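Local coordinates for protein extracellular sialidase/neuraminidase, putative (Aspergillus fumigatus, PDB 2XZI) that probably hydrolyses alpha-ketosidic linkages of terminal sialic acids, with KDN (deaminoneuraminic acid) as its apparent preferred substrate, at residues D183-G188 with L198-M203; D244-K249 with L271-C276; G278-Y283 with T291-S296. All coordinates share one frame; numbering follows the deposited sequence.

Contact 1: residues D183-G188 with L198-M203; sequences DAVGPG and LVIPAM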
loop_
_atom_site.group_PDB
_atom_site.type_symbol
_atom_site.label_atom_id
_atom_site.label_comp_id
_atom_site.label_asym_id
_atom_site.label_seq_id
_atom_site.Cartn_x
_atom_site.Cartn_y
_atom_site.Cartn_z
ATOM N N ASP A 183 10.586 5.306 11.556
ATOM C CA ASP A 183 10.014 6.057 10.443
ATOM C C ASP A 183 9.224 5.087 9.586
ATOM O O ASP A 183 9.374 3.863 9.716
ATOM C CB ASP A 183 11.089 6.748 9.578
ATOM C CG ASP A 183 10.495 7.697 8.541
ATOM O OD1 ASP A 183 9.382 8.232 8.795
ATOM O OD2 ASP A 183 11.142 7.886 7.476
ATOM N N ALA A 184 8.381 5.637 8.719
ATOM C CA ALA A 184 7.630 4.852 7.736
ATOM C C ALA A 184 7.262 5.751 6.589
ATOM O O ALA A 184 6.966 6.932 6.787
ATOM C CB ALA A 184 6.368 4.252 8.354
ATOM N N VAL A 185 7.278 5.200 5.381
ATOM C CA VAL A 185 6.637 5.838 4.221
ATOM C C VAL A 185 5.442 4.973 3.816
ATOM O O VAL A 185 5.506 3.732 3.906
ATOM C CB VAL A 185 7.625 6.071 3.046
ATOM C CG1 VAL A 185 8.244 4.748 2.550
ATOM C CG2 VAL A 185 6.971 6.884 1.922
ATOM N N GLY A 186 4.341 5.618 3.433
ATOM C CA GLY A 186 3.116 4.878 3.123
ATOM C C GLY A 186 2.761 3.904 4.242
ATOM O O GLY A 186 2.720 4.286 5.403
ATOM N N PRO A 187 2.569 2.615 3.926
ATOM C CA PRO A 187 2.755 2.001 2.618
ATOM C C PRO A 187 1.495 2.066 1.770
ATOM O O PRO A 187 0.391 2.202 2.304
ATOM C CB PRO A 187 3.063 0.556 2.981
ATOM C CG PRO A 187 2.224 0.297 4.225
ATOM C CD PRO A 187 2.298 1.620 4.981
ATOM N N GLY A 188 1.658 1.943 0.455
ATOM C CA GLY A 188 0.507 1.908 -0.431
ATOM C C GLY A 188 0.769 2.663 -1.710
ATOM O O GLY A 188 1.152 2.070 -2.708
ATOM N N LEU A 198 3.768 15.906 -7.118
ATOM C CA LEU A 198 3.606 14.585 -6.497
ATOM C C LEU A 198 3.461 14.742 -4.995
ATOM O O LEU A 198 4.103 15.597 -4.385
ATOM C CB LEU A 198 4.799 13.681 -6.784
ATOM C CG LEU A 198 5.153 13.438 -8.258
ATOM C CD1 LEU A 198 6.280 12.426 -8.380
ATOM C CD2 LEU A 198 3.944 12.944 -9.028
ATOM N N VAL A 199 2.627 13.902 -4.386
ATOM C CA VAL A 199 2.511 13.877 -2.935
ATOM C C VAL A 199 2.575 12.427 -2.486
ATOM O O VAL A 199 1.776 11.581 -2.934
ATOM C CB VAL A 199 1.189 14.506 -2.415
ATOM C CG1 VAL A 199 1.210 14.561 -0.889
ATOM C CG2 VAL A 199 1.008 15.903 -2.952
ATOM N N ILE A 200 3.543 12.162 -1.611
ATOM C CA ILE A 200 3.778 10.838 -1.044
ATOM C C ILE A 200 3.540 10.903 0.465
ATOM O O ILE A 200 4.170 11.709 1.162
ATOM C CB ILE A 200 5.208 10.333 -1.391
ATOM C CG1 ILE A 200 5.419 10.281 -2.922
ATOM C CG2 ILE A 200 5.482 8.975 -0.736
ATOM C CD1 ILE A 200 5.863 11.631 -3.590
ATOM N N PRO A 201 2.614 10.086 0.975
ATOM C CA PRO A 201 2.344 10.156 2.411
ATOM C C PRO A 201 3.401 9.419 3.199
ATOM O O PRO A 201 3.854 8.350 2.787
ATOM C CB PRO A 201 0.989 9.455 2.546
ATOM C CG PRO A 201 1.006 8.420 1.450
ATOM C CD PRO A 201 1.783 9.060 0.307
ATOM N N ALA A 202 3.775 9.970 4.344
ATOM C CA ALA A 202 4.745 9.360 5.235
ATOM C C ALA A 202 4.422 9.643 6.689
ATOM O O ALA A 202 3.475 10.392 7.000
ATOM C CB ALA A 202 6.167 9.818 4.900
ATOM N N MET A 203 5.207 9.048 7.579
ATOM C CA MET A 203 4.992 9.263 9.008
ATOM C C MET A 203 5.179 10.754 9.346
ATOM O O MET A 203 6.214 11.327 9.047
ATOM C CB MET A 203 5.970 8.415 9.812
ATOM C CG MET A 203 6.028 8.783 11.289
ATOM S SD MET A 203 6.971 7.547 12.189
ATOM C CE MET A 203 7.575 8.483 13.587
#

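Contact 2: residues D244-K249 with L271-C276; sequences DRPSQK and LPDPAC. With KDM (deamino-alpha-neuraminic acid), chain C.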
loop_
_atom_site.group_PDB
_atom_site.type_symbol
_atom_site.label_atom_id
_atom_site.label_comp_id
_atom_site.label_asym_id
_atom_site.label_seq_id
_atom_site.Cartn_x
_atom_site.Cartn_y
_atom_site.Cartn_z
ATOM N N ASP A 244 -5.368 8.470 7.834
ATOM C CA ASP A 244 -4.281 7.747 8.470
ATOM C C ASP A 244 -4.791 6.658 9.400
ATOM O O ASP A 244 -5.899 6.748 9.964
ATOM C CB ASP A 244 -3.425 8.720 9.294
ATOM C CG ASP A 244 -2.560 9.640 8.435
ATOM O OD1 ASP A 244 -2.802 9.746 7.217
ATOM O OD2 ASP A 244 -1.643 10.278 8.987
ATOM N N ARG A 245 -3.944 5.655 9.600
ATOM C CA ARG A 245 -4.136 4.648 10.630
ATOM C C ARG A 245 -4.042 5.290 12.012
ATOM O O ARG A 245 -3.088 6.032 12.292
ATOM C CB ARG A 245 -3.030 3.603 10.477
ATOM C CG ARG A 245 -2.956 2.574 11.597
ATOM C CD ARG A 245 -1.824 1.619 11.324
ATOM N NE ARG A 245 -1.563 0.723 12.449
ATOM C CZ ARG A 245 -0.862 -0.406 12.356
ATOM N NH1 ARG A 245 -0.413 -0.837 11.172
ATOM N NH2 ARG A 245 -0.667 -1.141 13.445
ATOM N N PRO A 246 -5.025 5.004 12.885
ATOM C CA PRO A 246 -4.957 5.560 14.240
ATOM C C PRO A 246 -3.891 4.863 15.097
ATOM O O PRO A 246 -3.541 3.703 14.837
ATOM C CB PRO A 246 -6.349 5.250 14.797
ATOM C CG PRO A 246 -6.749 3.964 14.096
ATOM C CD PRO A 246 -6.239 4.185 12.676
ATOM N N SER A 247 -3.395 5.563 16.123
ATOM C CA SER A 247 -2.448 4.945 17.075
ATOM C C SER A 247 -3.112 3.852 17.940
ATOM O O SER A 247 -2.462 2.880 18.337
ATOM C CB SER A 247 -1.732 5.999 17.936
ATOM O OG SER A 247 -2.634 6.787 18.686
ATOM N N GLN A 248 -4.404 4.022 18.208
ATOM C CA GLN A 248 -5.190 3.028 18.931
ATOM C C GLN A 248 -6.429 2.661 18.126
ATOM O O GLN A 248 -6.953 3.483 17.359
ATOM C CB GLN A 248 -5.594 3.539 20.323
ATOM C CG GLN A 248 -4.510 3.396 21.406
ATOM C CD GLN A 248 -3.652 4.641 21.586
ATOM O OE1 GLN A 248 -4.049 5.747 21.214
ATOM N NE2 GLN A 248 -2.473 4.465 22.180
ATOM N N LYS A 249 -6.894 1.428 18.305
ATOM C CA LYS A 249 -8.065 0.931 17.591
ATOM C C LYS A 249 -9.253 1.874 17.753
ATOM O O LYS A 249 -9.439 2.466 18.825
ATOM C CB LYS A 249 -8.451 -0.453 18.107
ATOM C CG LYS A 249 -7.355 -1.489 17.989
ATOM C CD LYS A 249 -7.888 -2.878 18.313
ATOM C CE LYS A 249 -7.005 -3.955 17.697
ATOM N NZ LYS A 249 -7.658 -5.289 17.755
ATOM N N LEU A 271 -15.826 5.717 9.593
ATOM C CA LEU A 271 -14.788 4.773 9.136
ATOM C C LEU A 271 -14.082 4.052 10.296
ATOM O O LEU A 271 -12.947 4.387 10.652
ATOM C CB LEU A 271 -13.762 5.490 8.242
ATOM C CG LEU A 271 -14.262 6.145 6.951
ATOM C CD1 LEU A 271 -13.121 6.915 6.283
ATOM C CD2 LEU A 271 -14.913 5.117 5.994
ATOM N N PRO A 272 -14.758 3.064 10.900
ATOM C CA PRO A 272 -14.117 2.236 11.919
ATOM C C PRO A 272 -12.847 1.578 11.364
ATOM O O PRO A 272 -12.766 1.283 10.169
ATOM C CB PRO A 272 -15.205 1.204 12.254
ATOM C CG PRO A 272 -16.059 1.143 11.031
ATOM C CD PRO A 272 -16.097 2.561 10.548
ATOM N N ASP A 273 -11.855 1.406 12.230
ATOM C CA ASP A 273 -10.578 0.827 11.831
ATOM C C ASP A 273 -9.970 0.162 13.064
ATOM O O ASP A 273 -10.096 0.701 14.167
ATOM C CB ASP A 273 -9.658 1.932 11.311
ATOM C CG ASP A 273 -8.335 1.387 10.801
ATOM O OD1 ASP A 273 -7.402 1.210 11.609
ATOM O OD2 ASP A 273 -8.244 1.104 9.578
ATOM N N PRO A 274 -9.299 -0.991 12.901
ATOM C CA PRO A 274 -8.762 -1.735 14.050
ATOM C C PRO A 274 -7.290 -1.419 14.319
ATOM O O PRO A 274 -6.597 -2.232 14.896
ATOM C CB PRO A 274 -8.938 -3.195 13.607
ATOM C CG PRO A 274 -8.624 -3.121 12.099
ATOM C CD PRO A 274 -9.206 -1.781 11.652
ATOM N N ALA A 275 -6.853 -0.221 13.929
ATOM C CA ALA A 275 -5.435 0.151 13.934
ATOM C C ALA A 275 -4.688 -0.719 12.911
ATOM O O ALA A 275 -3.904 -1.618 13.250
ATOM C CB ALA A 275 -4.819 0.039 15.353
ATOM N N CYS A 276 -4.976 -0.447 11.640
ATOM C CA CYS A 276 -4.387 -1.170 10.519
ATOM C C CYS A 276 -4.259 -0.171 9.359
ATOM O O CYS A 276 -4.933 0.842 9.335
ATOM C CB CYS A 276 -5.271 -2.374 10.127
ATOM S SG CYS A 276 -4.625 -3.455 8.833
HETATM C C2 KDM C . 2.549 -3.692 11.368
HETATM C C1 KDM C . 1.105 -4.171 11.456
HETATM C C3 KDM C . 3.163 -4.069 10.008
HETATM C C4 KDM C . 4.298 -3.104 9.554
HETATM C C5 KDM C . 4.855 -2.202 10.663
HETATM C C6 KDM C . 3.690 -1.409 11.306
HETATM C C7 KDM C . 4.100 -0.656 12.580
HETATM C C8 KDM C . 2.955 0.253 13.062
HETATM C C9 KDM C . 3.331 0.965 14.350
HETATM O O5 KDM C . 5.890 -1.325 10.151
HETATM O O1A KDM C . 0.743 -5.115 10.714
HETATM O O1B KDM C . 0.389 -3.577 12.296
HETATM O O4 KDM C . 5.363 -3.899 9.032
HETATM O O6 KDM C . 2.541 -2.257 11.644
HETATM O O7 KDM C . 4.422 -1.606 13.599
HETATM O O8 KDM C . 2.657 1.258 12.082
HETATM O O9 KDM C . 4.414 1.861 14.048
HETATM O O2 KDM C . 3.225 -4.381 12.427
#

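Contact 3: residues G278-Y283 with T291-S296; sequences GSVLRY and TIFLNS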
loop_
_atom_site.group_PDB
_atom_site.type_symbol
_atom_site.label_atom_id
_atom_site.label_comp_id
_atom_site.label_asym_id
_atom_site.label_seq_id
_atom_site.Cartn_x
_atom_site.Cartn_y
_atom_site.Cartn_z
ATOM N N GLY A 278 -4.853 1.309 5.585
ATOM C CA GLY A 278 -5.940 1.311 4.612
ATOM C C GLY A 278 -5.417 1.870 3.303
ATOM O O GLY A 278 -4.211 2.162 3.180
ATOM N N SER A 279 -6.319 2.019 2.326
ATOM C CA SER A 279 -5.972 2.577 1.027
ATOM C C SER A 279 -7.105 3.476 0.532
ATOM O O SER A 279 -8.271 3.288 0.907
ATOM C CB SER A 279 -5.594 1.467 0.020
ATOM O OG SER A 279 -6.643 0.504 -0.133
ATOM N N VAL A 280 -6.749 4.439 -0.315
ATOM C CA VAL A 280 -7.700 5.413 -0.835
ATOM C C VAL A 280 -7.316 5.700 -2.298
ATOM O O VAL A 280 -6.145 5.583 -2.656
ATOM C CB VAL A 280 -7.687 6.718 0.018
ATOM C CG1 VAL A 280 -6.363 7.510 -0.168
ATOM C CG2 VAL A 280 -8.919 7.584 -0.285
ATOM N N LEU A 281 -8.300 6.058 -3.127
ATOM C CA LEU A 281 -8.085 6.177 -4.566
ATOM C C LEU A 281 -9.014 7.220 -5.172
ATOM O O LEU A 281 -10.218 7.172 -4.957
ATOM C CB LEU A 281 -8.327 4.825 -5.245
ATOM C CG LEU A 281 -8.135 4.779 -6.760
ATOM C CD1 LEU A 281 -6.643 4.938 -7.091
ATOM C CD2 LEU A 281 -8.646 3.471 -7.357
ATOM N N ARG A 282 -8.444 8.151 -5.930
ATOM C CA ARG A 282 -9.244 9.051 -6.749
ATOM C C ARG A 282 -9.670 8.288 -7.998
ATOM O O ARG A 282 -8.832 7.843 -8.800
ATOM C CB ARG A 282 -8.392 10.255 -7.123
ATOM C CG ARG A 282 -9.053 11.271 -8.040
ATOM C CD ARG A 282 -8.060 12.402 -8.255
ATOM N NE ARG A 282 -8.532 13.416 -9.195
ATOM C CZ ARG A 282 -9.021 14.605 -8.850
ATOM N NH1 ARG A 282 -9.131 14.962 -7.566
ATOM N NH2 ARG A 282 -9.410 15.440 -9.806
ATOM N N TYR A 283 -10.969 8.123 -8.166
ATOM C CA TYR A 283 -11.466 7.345 -9.293
ATOM C C TYR A 283 -11.731 8.181 -10.554
ATOM O O TYR A 283 -11.327 7.787 -11.658
ATOM C CB TYR A 283 -12.706 6.526 -8.900
ATOM C CG TYR A 283 -13.036 5.495 -9.946
ATOM C CD1 TYR A 283 -12.416 4.243 -9.934
ATOM C CD2 TYR A 283 -13.923 5.790 -10.984
ATOM C CE1 TYR A 283 -12.700 3.299 -10.920
ATOM C CE2 TYR A 283 -14.204 4.858 -11.977
ATOM C CZ TYR A 283 -13.595 3.614 -11.929
ATOM O OH TYR A 283 -13.876 2.688 -12.903
ATOM N N THR A 291 -14.429 9.099 -4.916
ATOM C CA THR A 291 -13.256 8.669 -4.186
ATOM C C THR A 291 -13.605 7.304 -3.635
ATOM O O THR A 291 -14.732 7.083 -3.155
ATOM C CB THR A 291 -12.928 9.615 -3.015
ATOM O OG1 THR A 291 -12.785 10.958 -3.489
ATOM C CG2 THR A 291 -11.634 9.225 -2.331
ATOM N N ILE A 292 -12.647 6.381 -3.728
ATOM C CA ILE A 292 -12.774 5.012 -3.231
ATOM C C ILE A 292 -11.907 4.842 -1.973
ATOM O O ILE A 292 -10.791 5.361 -1.894
ATOM C CB ILE A 292 -12.313 3.967 -4.303
ATOM C CG1 ILE A 292 -12.757 4.325 -5.740
ATOM C CG2 ILE A 292 -12.737 2.557 -3.873
ATOM C CD1 ILE A 292 -14.288 4.427 -5.966
ATOM N N PHE A 293 -12.437 4.122 -0.982
ATOM C CA PHE A 293 -11.699 3.820 0.246
ATOM C C PHE A 293 -11.806 2.333 0.573
ATOM O O PHE A 293 -12.853 1.718 0.344
ATOM C CB PHE A 293 -12.217 4.658 1.419
ATOM C CG PHE A 293 -11.448 4.438 2.685
ATOM C CD1 PHE A 293 -10.160 4.949 2.834
ATOM C CD2 PHE A 293 -11.994 3.687 3.727
ATOM C CE1 PHE A 293 -9.428 4.739 3.992
ATOM C CE2 PHE A 293 -11.261 3.467 4.901
ATOM C CZ PHE A 293 -9.968 3.997 5.032
ATOM N N LEU A 294 -10.724 1.759 1.104
ATOM C CA LEU A 294 -10.687 0.349 1.482
ATOM C C LEU A 294 -9.930 0.175 2.787
ATOM O O LEU A 294 -8.808 0.662 2.940
ATOM C CB LEU A 294 -9.974 -0.449 0.389
ATOM C CG LEU A 294 -9.763 -1.950 0.590
ATOM C CD1 LEU A 294 -11.035 -2.741 0.857
ATOM C CD2 LEU A 294 -9.070 -2.474 -0.673
ATOM N N ASN A 295 -10.552 -0.522 3.737
ATOM C CA ASN A 295 -9.892 -0.892 4.993
ATOM C C ASN A 295 -10.697 -2.011 5.631
ATOM O O ASN A 295 -11.669 -2.505 5.038
ATOM C CB ASN A 295 -9.721 0.321 5.950
ATOM C CG ASN A 295 -10.937 0.561 6.862
ATOM O OD1 ASN A 295 -12.087 0.428 6.439
ATOM N ND2 ASN A 295 -10.664 0.921 8.121
ATOM N N SER A 296 -10.263 -2.451 6.811
ATOM C CA SER A 296 -11.114 -3.356 7.567
ATOM C C SER A 296 -12.077 -2.528 8.407
ATOM O O SER A 296 -11.664 -1.832 9.339
ATOM C CB SER A 296 -10.301 -4.275 8.461
ATOM O OG SER A 296 -11.192 -5.203 9.076
#

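Contact 1: residues D183-G188 with L198-M203
Met203 passes slantwise across Asp183 from the end of strand 198-202. Its CB sits against two oxygens, 3.5 Å from Ala184 O and 3.6 Å from Asp183 OD1. With CG anti to the backbone N (chi1 168°) and the chain extended beyond it, the thioether runs back over the other segment until SD lies 3.8 Å from Asp183 CA. An unbranched, flexible methionine suits this place, where a long apolar chain must follow a backbone; the side chain also packs on Trp180. The carboxylate it passes is anchored by Arg205, which salt-bridges Asp183 OD1 and also holds Met203 O.

Two backbone bonds flank the single beta bridge between Val185 and Ala202. Met203 N donates to Ala184 O at 2.9 Å, and Gly186 N donates to Pro201 O at 2.8 Å. Through them the loop that enters this beta-propeller blade through strand 191-192 is pinned beside strand 198-202 of the same antiparallel sheet. Ala184 lies near the bound KDM. Gly186 takes a positive phi of 50°, which a residue without CB adopts easily, just before the cis peptide bond to Pro187.

Beside the bridge, Val185 and Ile200 lie side by side and point the same way, their CG2 methyls 3.7 Å apart. Both side chains touch Thr106 and Phe118 of the preceding blade, where compact beta-branched residues fill a buried seam. Ala202 is small enough for its CB to come within 3.5 Å of Ala184 O.

Contact 2: residues D244-K249 with L271-C276
The Arg245 guanidinium lies with one face over the backbone of the 271-276 turn and its edge against the sugar acid. Ala275 O stands 3.0 Å above the plane of that group, near its rim, so it faces the cation without accepting a good hydrogen bond from it. KDM O8 lies beyond the opposite face, also offset. In the plane, at the edge, is the KDM carboxylate carbon C1: NH2 donates to O1B at 2.9 Å and NH1 to the same oxygen at 3.1 Å, so one oxygen is gripped by both nitrogens. Glu229 salt-bridges NH1 and probably helps to orient the group, while Arg302 joins in binding the ligand.

Arginine suits the site because its long, extended chain reaches the anion while its methylenes lie along Cys276, CG 3.5 Å from Cys276 O. The arrangement belongs to the sialidase beta-propeller, in which arginines gather round the substrate carboxylate.

The turn is held by an Asx motif: Asp273 OD1 accepts from Cys276 N through its syn lone pair, and more weakly from Ala275 N. Pro246 crosses this carboxylate, CD 3.4 Å from Asp273 OD1, while OD2 is bound by Arg252 and Asn295. Ala275 packs its small CB against both Pro246 O and Lys249 N, 3.9 Å from each. Lys249 lays its extended chain over the Pro274 carbonyl, with CG and CE both 3.3 Å from Pro274 O, and carries NZ on to Thr300 O.

Contact 3: residues G278-Y283 with T291-S296
Val280 and Phe293 stand opposite each other as a non-hydrogen-bonded pair of an antiparallel hairpin. The edge of the Phe293 ring is turned to the valine, CD1 lying 4.1 Å from Val280 CB. The ring also meets Ser279 O obliquely, CD1 lying 3.2 Å from it. Gly278 suits its place because the spot where a CB would stand is crowded by Leu294 O, Asn295 CB and the far end of the Phe293 ring. Val280 CG2, anti to its own N, fits into the hollow between Ile292 O and Thr291 CG2, 3.8 Å from the latter. Val280 and Thr291 both lean on Val233 of the preceding blade.

On the other face Ile292 is the bump. Its CB packs on Leu281 CB at 4.2 Å, and its CG1 and CD1 both rest 3.9 Å from Tyr283 CB, so the branched chain fills the groove between these two neighbours. Leu294, farther along, brings CB to 3.5 Å from Ser279 OG; a small hydroxyl suits this spot, since it leaves room for the leucine and bonds to Ser339 of the following blade. Met341 of that blade covers Ser279, Ile292 and Leu294.

Hydrogen bonds hold the register in pairs, Ser279 with Leu294 and Leu281 with Ile292; of these, Ile292 N to Leu281 O is short (2.8 Å) and nearly straight (178°). Two strands meeting in this way, with largely apolar faces against both adjoining sheets, form the inner hairpin of a beta-propeller blade.

Along the chain, contact 1 closes before contact 2 opens, and contact 2 closes before contact 3. They belong to three successive blades of the propeller, containing strands 198-202, 240-244 with 272-273, and 279-284 with 290-294; loop segments 183-188 and 244-249 are attached to these strands. Their centres are 14 to 16 Å apart. Contacts 1 and 2, and contacts 1 and 3, do not touch, although the nearest atoms are about 5 Å apart. Contacts 2 and 3 do: Asn295 ND2 is 2.8 Å from Asp273 OD2, probably a hydrogen bond, and Leu271 packs on Phe293. The turn that backs Arg245 is thus tied to the next blade, which probably helps to fix the pocket wall.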